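Local coordinates for protein aminomethyltransferase (Bartonella henselae, PDB 3GIR) that belongs to the aminomethyltransferase family, in which a folate-binding-type domain is followed by a C-terminal barrel domain, at residues 68-79 with 243-254; 211-219 with 384-392. All coordinates share one frame; numbering follows the deposited sequence. Where two conformers were deposited one is given.

Interaction 1 (68-79 with 243-254); sequences EHLHTRAHAGLF and VEWVGLAARDSL. With NA (sodium ion), chain B.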
# COMPACT_ATOMS: atom_id res chain seq x y z
N GLU A 68 -10.23 14.54 -8.30
CA GLU A 68 -9.91 14.03 -6.95
C GLU A 68 -8.40 13.74 -6.87
O GLU A 68 -7.70 14.06 -5.91
CB GLU A 68 -10.72 12.73 -6.65
CG GLU A 68 -12.19 12.94 -6.38
CD GLU A 68 -13.03 11.65 -6.47
OE1 GLU A 68 -12.60 10.59 -6.02
OE2 GLU A 68 -14.16 11.71 -6.97
N HIS A 69 -7.89 13.09 -7.93
CA HIS A 69 -6.46 12.87 -8.06
C HIS A 69 -5.67 14.16 -7.99
O HIS A 69 -4.72 14.35 -7.18
CB HIS A 69 -6.19 12.07 -9.34
CG HIS A 69 -4.74 11.77 -9.59
ND1 HIS A 69 -4.23 10.49 -9.61
CD2 HIS A 69 -3.69 12.60 -9.84
CE1 HIS A 69 -2.93 10.55 -9.86
NE2 HIS A 69 -2.57 11.82 -9.98
N LEU A 70 -6.03 15.09 -8.89
CA LEU A 70 -5.34 16.36 -8.96
C LEU A 70 -5.48 17.14 -7.66
O LEU A 70 -4.49 17.74 -7.22
CB LEU A 70 -5.80 17.17 -10.18
CG LEU A 70 -5.48 16.55 -11.55
CD1 LEU A 70 -6.31 17.30 -12.68
CD2 LEU A 70 -4.00 16.46 -11.88
N HIS A 71 -6.64 17.06 -7.03
CA HIS A 71 -6.85 17.71 -5.74
C HIS A 71 -5.86 17.27 -4.67
O HIS A 71 -5.32 18.09 -3.90
CB HIS A 71 -8.31 17.57 -5.26
CG HIS A 71 -8.56 18.27 -3.96
ND1 HIS A 71 -8.93 19.60 -3.91
CD2 HIS A 71 -8.42 17.85 -2.68
CE1 HIS A 71 -9.06 19.94 -2.63
NE2 HIS A 71 -8.73 18.92 -1.87
N THR A 72 -5.56 15.96 -4.63
CA THR A 72 -4.67 15.39 -3.65
C THR A 72 -3.27 15.92 -3.83
O THR A 72 -2.57 16.20 -2.87
CB THR A 72 -4.71 13.82 -3.68
OG1 THR A 72 -6.06 13.36 -3.49
CG2 THR A 72 -3.84 13.18 -2.65
N ARG A 73 -2.86 16.07 -5.09
CA ARG A 73 -1.49 16.53 -5.35
C ARG A 73 -1.33 18.05 -5.13
O ARG A 73 -0.19 18.52 -4.97
CB ARG A 73 -1.04 16.12 -6.72
CG ARG A 73 -0.85 14.60 -6.90
CD ARG A 73 0.42 14.23 -7.63
NE ARG A 73 0.48 12.85 -8.03
CZ ARG A 73 0.78 11.84 -7.21
NH1 ARG A 73 1.11 12.07 -5.96
NH2 ARG A 73 0.71 10.61 -7.65
N ALA A 74 -2.43 18.79 -5.18
CA ALA A 74 -2.42 20.27 -5.03
C ALA A 74 -2.81 20.78 -3.65
O ALA A 74 -2.42 21.92 -3.27
CB ALA A 74 -3.31 20.87 -6.11
N HIS A 75 -3.54 19.96 -2.87
CA HIS A 75 -4.24 20.40 -1.68
C HIS A 75 -4.18 19.31 -0.60
O HIS A 75 -3.10 18.91 -0.21
CB HIS A 75 -5.70 20.84 -2.00
CG HIS A 75 -5.77 22.03 -2.91
ND1 HIS A 75 -5.30 23.28 -2.54
CD2 HIS A 75 -6.17 22.13 -4.20
CE1 HIS A 75 -5.41 24.10 -3.58
NE2 HIS A 75 -5.93 23.42 -4.60
N ALA A 76 -5.32 18.78 -0.17
CA ALA A 76 -5.34 17.68 0.80
C ALA A 76 -6.56 16.80 0.48
O ALA A 76 -7.69 17.28 0.36
CB ALA A 76 -5.43 18.22 2.21
N GLY A 77 -6.31 15.52 0.27
CA GLY A 77 -7.36 14.56 0.01
C GLY A 77 -7.57 13.69 1.24
O GLY A 77 -6.63 13.31 1.91
N LEU A 78 -8.82 13.42 1.52
CA LEU A 78 -9.24 12.58 2.65
C LEU A 78 -9.76 11.26 2.06
O LEU A 78 -10.66 11.23 1.21
CB LEU A 78 -10.36 13.26 3.47
CG LEU A 78 -10.73 12.54 4.78
CD1 LEU A 78 -9.55 12.49 5.80
CD2 LEU A 78 -12.03 13.26 5.38
N PHE A 79 -9.20 10.17 2.53
CA PHE A 79 -9.51 8.83 2.07
C PHE A 79 -10.00 8.00 3.24
O PHE A 79 -9.32 7.89 4.26
CB PHE A 79 -8.26 8.12 1.49
CG PHE A 79 -7.53 8.84 0.39
CD1 PHE A 79 -7.53 8.33 -0.90
CD2 PHE A 79 -6.80 9.99 0.67
CE1 PHE A 79 -6.82 8.99 -1.91
CE2 PHE A 79 -6.15 10.64 -0.36
CZ PHE A 79 -6.18 10.14 -1.63
N VAL A 243 -9.80 20.41 1.92
CA VAL A 243 -10.00 18.95 2.00
C VAL A 243 -11.23 18.53 1.20
O VAL A 243 -12.31 19.11 1.32
CB VAL A 243 -10.19 18.52 3.46
CG1 VAL A 243 -10.37 17.03 3.63
CG2 VAL A 243 -8.93 18.89 4.29
N GLU A 244 -11.03 17.48 0.39
CA GLU A 244 -12.14 16.78 -0.24
C GLU A 244 -11.97 15.30 -0.04
O GLU A 244 -10.85 14.81 0.03
CB GLU A 244 -12.19 17.07 -1.73
CG GLU A 244 -12.32 18.57 -2.11
CD GLU A 244 -13.71 19.17 -1.81
OE1 GLU A 244 -14.67 18.47 -1.46
OE2 GLU A 244 -13.87 20.42 -1.90
N TRP A 245 -13.07 14.57 -0.06
CA TRP A 245 -13.02 13.11 -0.14
C TRP A 245 -12.48 12.65 -1.52
O TRP A 245 -12.77 13.28 -2.56
CB TRP A 245 -14.40 12.53 -0.07
CG TRP A 245 -15.09 12.43 1.25
CD1 TRP A 245 -16.28 13.04 1.55
CD2 TRP A 245 -14.72 11.67 2.41
NE1 TRP A 245 -16.67 12.72 2.80
CE2 TRP A 245 -15.74 11.87 3.37
CE3 TRP A 245 -13.65 10.86 2.74
CZ2 TRP A 245 -15.73 11.25 4.63
CZ3 TRP A 245 -13.61 10.29 3.98
CH2 TRP A 245 -14.66 10.48 4.93
N VAL A 246 -11.61 11.63 -1.45
CA VAL A 246 -11.04 11.01 -2.63
C VAL A 246 -11.47 9.53 -2.63
O VAL A 246 -11.32 8.83 -1.63
CB VAL A 246 -9.55 11.22 -2.62
CG1 VAL A 246 -8.92 10.61 -3.89
CG2 VAL A 246 -9.28 12.71 -2.59
N GLY A 247 -11.93 9.03 -3.76
CA GLY A 247 -12.40 7.67 -3.94
C GLY A 247 -11.31 6.69 -4.32
O GLY A 247 -10.16 7.07 -4.56
N LEU A 248 -11.67 5.42 -4.34
CA LEU A 248 -10.69 4.37 -4.64
C LEU A 248 -10.08 4.48 -6.01
O LEU A 248 -8.91 4.06 -6.20
CB LEU A 248 -11.37 2.99 -4.48
CG LEU A 248 -11.44 2.44 -3.05
CD1 LEU A 248 -11.75 0.94 -3.23
CD2 LEU A 248 -10.33 2.73 -1.89
N ALA A 249 -10.83 4.99 -7.02
CA ALA A 249 -10.27 5.13 -8.37
C ALA A 249 -9.07 6.07 -8.38
O ALA A 249 -8.01 5.71 -8.90
CB ALA A 249 -11.32 5.45 -9.44
N ALA A 250 -9.23 7.22 -7.74
CA ALA A 250 -8.16 8.16 -7.64
C ALA A 250 -7.07 7.65 -6.70
O ALA A 250 -5.89 7.95 -6.90
CB ALA A 250 -8.69 9.55 -7.21
N ARG A 251 -7.46 6.97 -5.60
CA ARG A 251 -6.44 6.31 -4.77
C ARG A 251 -5.52 5.43 -5.63
O ARG A 251 -4.31 5.40 -5.44
CB ARG A 251 -7.07 5.51 -3.65
CG ARG A 251 -6.17 4.64 -2.85
CD ARG A 251 -6.86 4.16 -1.64
NE ARG A 251 -6.28 3.00 -0.96
CZ ARG A 251 -5.45 3.07 0.05
NH1 ARG A 251 -4.99 4.23 0.47
NH2 ARG A 251 -5.06 1.93 0.65
N ASP A 252 -6.14 4.66 -6.52
CA ASP A 252 -5.37 3.81 -7.41
C ASP A 252 -4.45 4.58 -8.40
O ASP A 252 -3.32 4.17 -8.59
CB ASP A 252 -6.34 2.85 -8.18
CG ASP A 252 -5.59 1.67 -8.75
OD1 ASP A 252 -4.90 0.96 -7.99
OD2 ASP A 252 -5.59 1.55 -10.01
N SER A 253 -4.92 5.65 -9.04
CA SER A 253 -4.10 6.41 -9.96
C SER A 253 -2.96 7.09 -9.23
O SER A 253 -1.79 7.18 -9.72
CB SER A 253 -4.91 7.38 -10.82
OG SER A 253 -5.75 8.24 -10.04
N LEU A 254 -3.24 7.55 -8.01
CA LEU A 254 -2.17 8.15 -7.22
C LEU A 254 -1.07 7.18 -6.91
O LEU A 254 0.15 7.52 -7.05
CB LEU A 254 -2.70 8.83 -5.95
CG LEU A 254 -3.57 10.06 -6.15
CD1 LEU A 254 -4.45 10.23 -4.90
CD2 LEU A 254 -2.77 11.37 -6.43
NA NA B . -13.65 20.67 2.49
O HOH W 1 -11.90 8.33 -7.39
O HOH W 2 -13.47 21.99 0.40
O HOH W 3 -15.52 19.75 1.33
O HOH W 4 -15.14 22.57 3.15
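L78 is held by E244 and V246 in a parallel strand pairing: L78 N donates to E244 O (2.9 Å) and V246 N to L78 O (2.9 Å), while a weak bond runs from E244 N to A76 O. Two polar side chains tie helix 68-74 to helix 248-254. E68 OE1 accepts from G247 N (2.8 Å), the N-cap residue, on its anti side and 30° out of the carboxylate plane; a water donates to the same oxygen and accepts from A250 N. H69 swings its ring off the helix, CG anti to the backbone N (chi1 -180°), and ND1 meets S253 OG at 2.7 Å. CH-pi contacts fill in between. L254 CD2 stands squarely over the H69 ring, 3.5 Å from its centroid. E244 CG lies on one face of the H71 imidazole, whose NE2 bonds to R242 O. V246 presses CB on a face of F79, with V246 CG1 3.3 Å from F79 CE1, and L254 CD1 meets that ring's edge. On the sheet's other face L78 CD2 rests on the six-membered ring of W245. Apart from these, L254 CD2 also packs on the R73 guanidinium, whose NH1 pairs with E218. V243 O binds the sodium ion at 2.4 Å, alongside carbonyls of L238 and D240. The whole is a parallel strand pair at one border of a mixed sheet, with the two flanking helices packed together in the folate-binding domain.

Interaction 2 (211-219 with 384-392); sequences TRSGYTGED and PFVEQRYFK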
# COMPACT_ATOMS: atom_id res chain seq x y z
N THR A 211 0.26 8.12 11.97
CA THR A 211 1.53 7.93 11.27
C THR A 211 1.69 8.97 10.16
O THR A 211 0.69 9.46 9.62
CB THR A 211 1.71 6.51 10.67
OG1 THR A 211 0.67 6.30 9.68
CG2 THR A 211 1.70 5.36 11.73
N ARG A 212 2.93 9.37 9.89
CA ARG A 212 3.23 10.23 8.76
C ARG A 212 3.65 9.31 7.62
O ARG A 212 4.80 8.92 7.47
CB ARG A 212 4.29 11.28 9.12
CG ARG A 212 4.44 12.34 8.06
CD ARG A 212 5.24 13.58 8.52
NE ARG A 212 4.93 14.73 7.79
CZ ARG A 212 5.04 15.97 8.26
NH1 ARG A 212 5.46 16.16 9.50
NH2 ARG A 212 4.70 16.98 7.54
N SER A 213 2.67 8.82 6.89
CA SER A 213 2.89 7.83 5.84
C SER A 213 1.65 7.90 4.91
O SER A 213 0.73 8.70 5.15
CB SER A 213 2.93 6.44 6.47
OG SER A 213 1.64 6.05 7.01
N GLY A 214 1.65 7.06 3.87
CA GLY A 214 0.43 6.97 3.04
C GLY A 214 0.70 6.13 1.81
O GLY A 214 1.65 5.32 1.79
N TYR A 215 -0.10 6.36 0.79
CA TYR A 215 -0.07 5.57 -0.41
C TYR A 215 -0.18 6.43 -1.66
O TYR A 215 -0.75 6.02 -2.70
CB TYR A 215 -1.26 4.57 -0.32
CG TYR A 215 -1.24 3.38 -1.18
CD1 TYR A 215 -0.14 2.57 -1.29
CD2 TYR A 215 -2.40 2.97 -1.80
CE1 TYR A 215 -0.18 1.39 -2.00
CE2 TYR A 215 -2.44 1.77 -2.54
CZ TYR A 215 -1.34 1.02 -2.64
OH TYR A 215 -1.49 -0.17 -3.37
N THR A 216 0.41 7.63 -1.62
CA THR A 216 0.20 8.65 -2.63
C THR A 216 1.51 9.16 -3.28
O THR A 216 1.49 9.75 -4.34
CB THR A 216 -0.62 9.85 -2.10
OG1 THR A 216 0.15 10.51 -1.07
CG2 THR A 216 -2.11 9.42 -1.64
N GLY A 217 2.61 9.03 -2.57
CA GLY A 217 3.88 9.70 -2.95
C GLY A 217 3.93 11.16 -2.54
O GLY A 217 4.93 11.84 -2.79
N GLU A 218 2.89 11.64 -1.86
CA GLU A 218 2.86 12.98 -1.26
C GLU A 218 3.22 12.90 0.21
O GLU A 218 3.32 11.84 0.80
CB GLU A 218 1.50 13.63 -1.44
CG GLU A 218 1.01 13.78 -2.86
CD GLU A 218 1.84 14.75 -3.65
OE1 GLU A 218 2.36 15.72 -3.06
OE2 GLU A 218 2.00 14.54 -4.89
N ASP A 219 3.40 14.08 0.85
CA ASP A 219 3.33 14.14 2.31
C ASP A 219 1.93 13.72 2.73
O ASP A 219 1.03 13.76 1.94
CB ASP A 219 3.69 15.57 2.81
CG ASP A 219 3.84 15.66 4.32
OD1 ASP A 219 4.05 14.65 4.96
OD2 ASP A 219 3.71 16.77 4.86
N PRO A 384 9.30 5.87 -9.65
CA PRO A 384 7.92 6.24 -9.92
C PRO A 384 7.79 7.06 -11.19
O PRO A 384 8.75 7.64 -11.72
CB PRO A 384 7.53 7.08 -8.70
CG PRO A 384 8.85 7.69 -8.30
CD PRO A 384 9.94 6.76 -8.66
N PHE A 385 6.56 7.18 -11.68
CA PHE A 385 6.27 8.03 -12.79
C PHE A 385 6.29 9.50 -12.44
O PHE A 385 6.55 10.37 -13.31
CB PHE A 385 4.89 7.70 -13.36
CG PHE A 385 4.80 6.37 -14.08
CD1 PHE A 385 4.28 5.21 -13.45
CD2 PHE A 385 5.21 6.27 -15.40
CE1 PHE A 385 4.17 4.00 -14.14
CE2 PHE A 385 5.07 5.07 -16.08
CZ PHE A 385 4.62 3.94 -15.43
N VAL A 386 5.86 9.81 -11.21
CA VAL A 386 5.77 11.16 -10.71
C VAL A 386 6.67 11.25 -9.47
O VAL A 386 6.69 10.39 -8.61
CB VAL A 386 4.26 11.51 -10.39
CG1 VAL A 386 4.17 12.86 -9.67
CG2 VAL A 386 3.41 11.49 -11.67
N GLU A 387 7.37 12.38 -9.35
CA GLU A 387 8.32 12.61 -8.31
C GLU A 387 7.66 12.55 -6.92
O GLU A 387 6.60 13.13 -6.74
CB GLU A 387 8.90 14.02 -8.47
CG GLU A 387 10.24 14.27 -7.77
CD GLU A 387 10.65 15.77 -7.77
OE1 GLU A 387 10.10 16.56 -8.58
OE2 GLU A 387 11.51 16.14 -6.94
N GLN A 388 8.28 11.81 -6.01
CA GLN A 388 7.79 11.70 -4.64
C GLN A 388 8.15 12.93 -3.84
O GLN A 388 9.16 13.53 -4.14
CB GLN A 388 8.29 10.45 -3.96
CG GLN A 388 7.71 9.21 -4.69
CD GLN A 388 8.38 7.94 -4.25
OE1 GLN A 388 9.45 7.96 -3.68
NE2 GLN A 388 7.72 6.80 -4.52
N ARG A 389 7.22 13.32 -2.93
CA ARG A 389 7.35 14.56 -2.16
C ARG A 389 7.13 14.27 -0.65
O ARG A 389 6.46 15.02 0.08
CB ARG A 389 6.45 15.66 -2.75
CG ARG A 389 6.89 16.01 -4.22
CD ARG A 389 6.20 17.24 -4.85
NE ARG A 389 4.92 16.88 -5.44
CZ ARG A 389 4.72 16.23 -6.60
NH1 ARG A 389 3.47 15.95 -6.94
NH2 ARG A 389 5.73 15.84 -7.40
N TYR A 390 7.77 13.21 -0.17
CA TYR A 390 7.70 12.84 1.23
C TYR A 390 8.37 13.89 2.12
O TYR A 390 9.28 14.61 1.65
CB TYR A 390 8.34 11.50 1.49
CG TYR A 390 7.74 10.32 0.72
CD1 TYR A 390 6.39 10.09 0.73
CD2 TYR A 390 8.54 9.46 0.02
CE1 TYR A 390 5.87 9.01 0.04
CE2 TYR A 390 8.05 8.38 -0.68
CZ TYR A 390 6.69 8.13 -0.63
OH TYR A 390 6.16 7.02 -1.26
N PHE A 391 7.92 14.05 3.36
CA PHE A 391 8.46 15.06 4.28
C PHE A 391 9.96 14.75 4.56
O PHE A 391 10.32 13.64 4.85
CB PHE A 391 7.70 15.01 5.58
CG PHE A 391 8.13 16.06 6.58
CD1 PHE A 391 7.89 17.38 6.32
CD2 PHE A 391 8.70 15.67 7.77
CE1 PHE A 391 8.27 18.37 7.27
CE2 PHE A 391 9.11 16.64 8.73
CZ PHE A 391 8.85 17.99 8.45
N LYS A 392 10.81 15.77 4.53
CA LYS A 392 12.28 15.59 4.72
C LYS A 392 12.75 16.26 6.00
O LYS A 392 12.00 17.07 6.58
CB LYS A 392 13.02 16.21 3.53
CG LYS A 392 12.76 15.57 2.21
CD LYS A 392 13.81 15.94 1.16
CE LYS A 392 13.65 17.37 0.66
NZ LYS A 392 14.21 17.46 -0.70
O HOH W 5 4.44 5.77 0.57
O HOH W 6 4.37 12.88 -5.65
O HOH W 7 5.77 12.45 4.39
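R212 reaches F391 through an extended side chain, CG anti to the backbone N (chi1 -170°), and F391 takes the same first torsion (chi1 -177°), which lays its ring flat on the guanidinium. The planes differ by only 6°, and R212 CZ is 3.7 Å from the F391 ring centroid, a stacked cation-pi pair. D219 fixes the rotation of the guanidinium: R212 NE bonds to D219 OD1 (3.0 Å) and R212 NH2 to D219 OD2 (2.9 Å), a side-on grip with both carboxylate oxygens near the guanidinium plane. D219 OD1 also takes a proton from a water that accepts from F391 N, so the same carboxylate is linked to the tail's backbone. In the middle of the contact R389 N donates to G217 O at 2.7 Å, almost straight and nearly along the C=O axis. Y390 folds its ring over G217, with Y390 CE1 3.7 Å from G217 CA, and turns its rim to E218 O; a water joins Y390 OH to G214 O. E218 points OE2 toward R389 NH1 (2.9 Å) in a salt bridge that is less certain, since R389 was modelled in two conformers; R73 is a further salt-bridge partner of that oxygen. Within the loop, T216 OG1 accepts from E218 N (3.1 Å), closing an ST turn. The arrangement is a C-terminal tail laid across the connection between strands 209-211 and 220-225 of the folate-binding domain, held by one backbone bond and a cation-pi stack of R212 on F391, the arginine being gripped by D219.

In the fold
Interactions 1 and 2 have centres 13 Å apart and meet at R73, on helix 65-74. R73 NH1 forms a salt bridge with E218 OE2 (2.8 Å) and probably a hydrogen bond to T216 O (2.9 Å), joining the helix to loop 211-219. A second touch comes from R251 CZ against Y215 CD2 (3.6 Å). The C-terminal tail may reach this junction too: in one modelled conformer, R389 NH1 packs against R73 CD. Strands 76-80 and 243-245 lie at one end of the mixed sheet to which strands 209-211 and 220-225 also belong, and the segments of the two contacts alternate along the chain. The sodium ion is remote from the junction, 19.1 Å from R73 NH1.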